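PDB 3P8A: glyoxalase-like domain protein from Staphylococcus aureus, which is of unknown function but belongs to the glyoxalase-like, or vicinal oxygen chelate (VOC), family. Local coordinates for residues H30-V44 with P258-F270. Numbering follows the deposited sequence.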
# COMPACT_ATOMS: atom_id res chain seq x y z
N HIS A 30 -5.45 -2.70 3.16
CA HIS A 30 -6.11 -2.97 4.42
C HIS A 30 -6.76 -4.37 4.37
O HIS A 30 -7.72 -4.57 3.61
CB HIS A 30 -7.12 -1.86 4.75
CG HIS A 30 -7.79 -1.98 6.09
ND1 HIS A 30 -8.75 -1.06 6.50
CD2 HIS A 30 -7.65 -2.92 7.06
CE1 HIS A 30 -9.14 -1.45 7.70
NE2 HIS A 30 -8.51 -2.57 8.08
N TYR A 31 -6.25 -5.32 5.19
CA TYR A 31 -6.81 -6.66 5.30
C TYR A 31 -8.06 -6.62 6.20
O TYR A 31 -7.96 -6.21 7.35
CB TYR A 31 -5.78 -7.73 5.76
CG TYR A 31 -6.42 -9.04 6.21
CD1 TYR A 31 -6.17 -9.55 7.48
CD2 TYR A 31 -7.32 -9.72 5.40
CE1 TYR A 31 -6.77 -10.73 7.92
CE2 TYR A 31 -8.00 -10.85 5.86
CZ TYR A 31 -7.70 -11.36 7.12
OH TYR A 31 -8.33 -12.49 7.55
N ILE A 32 -9.23 -6.99 5.64
CA ILE A 32 -10.53 -7.00 6.33
C ILE A 32 -11.18 -8.37 6.18
O ILE A 32 -11.46 -8.78 5.06
CB ILE A 32 -11.47 -5.85 5.83
CG1 ILE A 32 -10.92 -4.48 6.28
CG2 ILE A 32 -12.92 -6.04 6.34
CD1 ILE A 32 -11.66 -3.27 5.79
N ASP A 33 -11.43 -9.06 7.30
CA ASP A 33 -12.10 -10.35 7.26
C ASP A 33 -13.58 -10.11 6.91
O ASP A 33 -14.12 -9.10 7.34
CB ASP A 33 -12.00 -11.04 8.64
CG ASP A 33 -12.83 -12.30 8.74
OD1 ASP A 33 -12.59 -13.23 7.95
OD2 ASP A 33 -13.70 -12.37 9.62
N GLN A 34 -14.23 -11.02 6.14
CA GLN A 34 -15.65 -10.86 5.77
C GLN A 34 -15.88 -9.52 5.05
O GLN A 34 -16.80 -8.76 5.38
CB GLN A 34 -16.60 -11.02 6.98
CG GLN A 34 -16.64 -12.45 7.53
CD GLN A 34 -17.40 -12.55 8.83
OE1 GLN A 34 -18.37 -11.82 9.08
NE2 GLN A 34 -16.98 -13.47 9.69
N LEU A 35 -15.00 -9.23 4.08
CA LEU A 35 -15.04 -8.00 3.29
C LEU A 35 -16.35 -7.80 2.51
O LEU A 35 -16.73 -6.65 2.30
CB LEU A 35 -13.81 -7.95 2.35
CG LEU A 35 -13.63 -6.79 1.39
CD1 LEU A 35 -13.60 -5.44 2.12
CD2 LEU A 35 -12.40 -6.99 0.56
N ASP A 36 -17.05 -8.87 2.10
CA ASP A 36 -18.31 -8.73 1.35
C ASP A 36 -19.40 -7.98 2.12
O ASP A 36 -20.24 -7.33 1.50
CB ASP A 36 -18.86 -10.07 0.92
CG ASP A 36 -18.22 -10.60 -0.34
OD1 ASP A 36 -17.93 -9.79 -1.25
OD2 ASP A 36 -18.08 -11.84 -0.44
N ARG A 37 -19.38 -8.09 3.45
CA ARG A 37 -20.36 -7.46 4.34
C ARG A 37 -19.98 -6.02 4.65
O ARG A 37 -20.81 -5.22 5.08
CB ARG A 37 -20.43 -8.23 5.67
CG ARG A 37 -20.93 -9.67 5.55
CD ARG A 37 -20.63 -10.50 6.79
NE ARG A 37 -21.54 -10.20 7.89
CZ ARG A 37 -22.73 -10.78 8.05
NH1 ARG A 37 -23.50 -10.45 9.08
NH2 ARG A 37 -23.17 -11.69 7.18
N PHE A 38 -18.70 -5.70 4.46
CA PHE A 38 -18.08 -4.44 4.84
C PHE A 38 -18.44 -3.22 4.02
O PHE A 38 -18.45 -3.26 2.80
CB PHE A 38 -16.55 -4.61 4.97
CG PHE A 38 -15.83 -3.39 5.49
CD1 PHE A 38 -15.65 -3.20 6.86
CD2 PHE A 38 -15.36 -2.41 4.62
CE1 PHE A 38 -15.01 -2.05 7.34
CE2 PHE A 38 -14.73 -1.26 5.11
CZ PHE A 38 -14.56 -1.09 6.46
N SER A 39 -18.61 -2.10 4.73
CA SER A 39 -18.76 -0.74 4.23
C SER A 39 -18.15 0.18 5.28
O SER A 39 -18.08 -0.18 6.46
CB SER A 39 -20.23 -0.38 4.01
OG SER A 39 -21.00 -0.55 5.19
N PHE A 40 -17.66 1.35 4.87
CA PHE A 40 -17.11 2.35 5.76
C PHE A 40 -18.23 3.01 6.58
O PHE A 40 -19.34 3.15 6.06
CB PHE A 40 -16.37 3.43 4.95
CG PHE A 40 -14.89 3.22 4.89
CD1 PHE A 40 -14.32 2.50 3.85
CD2 PHE A 40 -14.06 3.74 5.87
CE1 PHE A 40 -12.93 2.31 3.79
CE2 PHE A 40 -12.68 3.55 5.81
CZ PHE A 40 -12.13 2.82 4.78
N PRO A 41 -17.94 3.46 7.83
CA PRO A 41 -18.98 4.12 8.65
C PRO A 41 -19.56 5.35 7.96
O PRO A 41 -18.82 6.18 7.43
CB PRO A 41 -18.22 4.50 9.92
CG PRO A 41 -17.11 3.53 9.99
CD PRO A 41 -16.68 3.35 8.58
N GLY A 42 -20.90 5.41 7.91
CA GLY A 42 -21.64 6.48 7.24
C GLY A 42 -21.26 6.67 5.78
O GLY A 42 -21.46 7.75 5.22
N ASP A 43 -20.70 5.61 5.15
CA ASP A 43 -20.23 5.63 3.75
C ASP A 43 -19.31 6.82 3.47
O ASP A 43 -19.35 7.36 2.36
CB ASP A 43 -21.44 5.57 2.76
CG ASP A 43 -22.20 4.26 2.76
OD1 ASP A 43 -21.90 3.40 1.90
OD2 ASP A 43 -23.09 4.09 3.62
N VAL A 44 -18.49 7.24 4.47
CA VAL A 44 -17.57 8.39 4.37
C VAL A 44 -16.70 8.24 3.11
O VAL A 44 -16.61 9.17 2.31
CB VAL A 44 -16.70 8.64 5.64
CG1 VAL A 44 -17.41 9.50 6.69
CG2 VAL A 44 -16.16 7.34 6.22
N PRO A 258 -11.44 17.82 12.85
CA PRO A 258 -10.76 16.53 12.62
C PRO A 258 -11.50 15.38 13.29
O PRO A 258 -12.31 15.61 14.20
CB PRO A 258 -9.38 16.71 13.27
CG PRO A 258 -9.29 18.15 13.65
CD PRO A 258 -10.67 18.66 13.79
N TYR A 259 -11.25 14.15 12.83
CA TYR A 259 -11.79 12.94 13.44
C TYR A 259 -11.01 11.74 12.97
O TYR A 259 -10.40 11.77 11.89
CB TYR A 259 -13.31 12.75 13.20
CG TYR A 259 -13.70 12.61 11.75
CD1 TYR A 259 -13.77 11.36 11.15
CD2 TYR A 259 -14.00 13.73 10.98
CE1 TYR A 259 -14.15 11.22 9.82
CE2 TYR A 259 -14.36 13.60 9.64
CZ TYR A 259 -14.45 12.34 9.07
OH TYR A 259 -14.78 12.20 7.74
N SER A 260 -11.06 10.69 13.74
CA SER A 260 -10.39 9.46 13.41
C SER A 260 -11.34 8.31 13.51
O SER A 260 -12.18 8.26 14.42
CB SER A 260 -9.20 9.23 14.35
OG SER A 260 -8.36 10.36 14.38
N ILE A 261 -11.19 7.35 12.61
CA ILE A 261 -12.02 6.17 12.62
C ILE A 261 -11.11 4.96 12.79
O ILE A 261 -10.20 4.77 11.98
CB ILE A 261 -12.92 6.02 11.34
CG1 ILE A 261 -13.74 7.31 11.06
CG2 ILE A 261 -13.82 4.77 11.44
CD1 ILE A 261 -14.45 7.34 9.71
N PHE A 262 -11.36 4.17 13.85
CA PHE A 262 -10.61 2.94 14.05
C PHE A 262 -11.49 1.85 13.53
O PHE A 262 -12.61 1.65 14.02
CB PHE A 262 -10.18 2.62 15.49
CG PHE A 262 -9.65 1.20 15.59
CD1 PHE A 262 -8.32 0.91 15.29
CD2 PHE A 262 -10.51 0.13 15.87
CE1 PHE A 262 -7.85 -0.40 15.35
CE2 PHE A 262 -10.04 -1.19 15.88
CZ PHE A 262 -8.71 -1.44 15.66
N ILE A 263 -11.00 1.14 12.51
CA ILE A 263 -11.79 0.07 11.92
C ILE A 263 -10.94 -1.08 11.42
O ILE A 263 -9.98 -0.87 10.68
CB ILE A 263 -12.79 0.64 10.87
CG1 ILE A 263 -13.78 -0.42 10.38
CG2 ILE A 263 -12.10 1.42 9.73
CD1 ILE A 263 -15.18 0.17 10.02
N ARG A 264 -11.26 -2.30 11.89
CA ARG A 264 -10.61 -3.55 11.52
C ARG A 264 -9.10 -3.47 11.54
O ARG A 264 -8.46 -3.86 10.56
CB ARG A 264 -11.11 -4.04 10.13
CG ARG A 264 -12.64 -4.18 10.02
CD ARG A 264 -13.16 -5.43 10.68
NE ARG A 264 -14.40 -5.88 10.05
CZ ARG A 264 -14.70 -7.14 9.76
NH1 ARG A 264 -13.82 -8.11 10.02
NH2 ARG A 264 -15.85 -7.44 9.19
N GLY A 265 -8.56 -2.96 12.64
CA GLY A 265 -7.13 -2.84 12.90
C GLY A 265 -6.40 -1.68 12.26
O GLY A 265 -5.18 -1.57 12.42
N ALA A 266 -7.11 -0.80 11.54
CA ALA A 266 -6.53 0.35 10.86
C ALA A 266 -7.10 1.67 11.37
O ALA A 266 -8.17 1.69 11.99
CB ALA A 266 -6.72 0.22 9.35
N ILE A 267 -6.35 2.76 11.21
CA ILE A 267 -6.80 4.08 11.67
C ILE A 267 -6.87 5.00 10.49
O ILE A 267 -5.87 5.18 9.79
CB ILE A 267 -5.94 4.68 12.82
CG1 ILE A 267 -5.81 3.68 14.00
CG2 ILE A 267 -6.52 6.05 13.30
CD1 ILE A 267 -4.68 3.94 14.88
N TYR A 268 -8.06 5.54 10.22
CA TYR A 268 -8.25 6.51 9.15
C TYR A 268 -8.46 7.85 9.85
O TYR A 268 -9.44 7.98 10.58
CB TYR A 268 -9.45 6.14 8.27
CG TYR A 268 -9.26 4.86 7.47
CD1 TYR A 268 -8.87 4.90 6.13
CD2 TYR A 268 -9.46 3.61 8.06
CE1 TYR A 268 -8.68 3.73 5.40
CE2 TYR A 268 -9.27 2.43 7.33
CZ TYR A 268 -8.89 2.50 6.00
OH TYR A 268 -8.71 1.33 5.28
N ARG A 269 -7.50 8.79 9.73
CA ARG A 269 -7.60 10.12 10.34
C ARG A 269 -8.03 11.12 9.28
O ARG A 269 -7.45 11.14 8.19
CB ARG A 269 -6.27 10.55 10.98
CG ARG A 269 -5.87 9.75 12.21
CD ARG A 269 -4.45 10.01 12.70
NE ARG A 269 -4.24 11.39 13.15
CZ ARG A 269 -3.10 11.89 13.61
NH1 ARG A 269 -2.02 11.11 13.72
NH2 ARG A 269 -3.01 13.16 13.97
N PHE A 270 -9.04 11.95 9.58
CA PHE A 270 -9.54 12.95 8.64
C PHE A 270 -9.33 14.33 9.20
O PHE A 270 -9.62 14.58 10.37
CB PHE A 270 -11.02 12.72 8.31
CG PHE A 270 -11.31 11.40 7.63
CD1 PHE A 270 -11.42 11.31 6.24
CD2 PHE A 270 -11.44 10.22 8.37
CE1 PHE A 270 -11.69 10.08 5.62
CE2 PHE A 270 -11.70 9.00 7.75
CZ PHE A 270 -11.85 8.95 6.38
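H30, at the end of strand 24-31, meets Y268 and R264 of a β-hairpin formed by strands 259-263 and 266-272. A type I' turn from I263 to A266 closes the hairpin. The contact joins the C-terminal end of an inner strand of one mixed β-sheet, and the loop after it, to the hairpin at the border of the other, in keeping with the paired sheets of a glyoxalase-like protein. The H30 ring is gripped at both nitrogens. H30 ND1 shares a hydrogen bond with Y268 OH at 2.7 Å. H30 NE2 donates to R264 O at 2.8 Å, nearly straight at 167°, and approaches from above the carbonyl plane. Extending the imidazole anti to the backbone N (chi1 -176°) brings it to the turn. A266 CB lies over one face of the H30 ring, 3.6 Å from its centroid, in a CH-pi contact, and I32 CG1 covers the opposite face. Together these fix the ring's rotation.

F40 meets Y268 in a T-shaped stack. Its CZ edge points into the tyrosine face, with the planes at 86°. H30, F40 and Y268 form an aromatic cluster. F107 packs edge-to-face with both H30 and Y268. Beside the cluster, F38 meets I263 CD1 at its ring edge, P41 CD touches the same methyl, and V44 packs on I261.

The R264 chain bends at chi2 and crosses I32, whose CG2 lies over the guanidinium face. R264 NH1 hydrogen-bonds Q105 OE1. D33 O also sits over a guanidinium face, 2.9 Å from R264 NH1, at an angle too poor for a hydrogen bond.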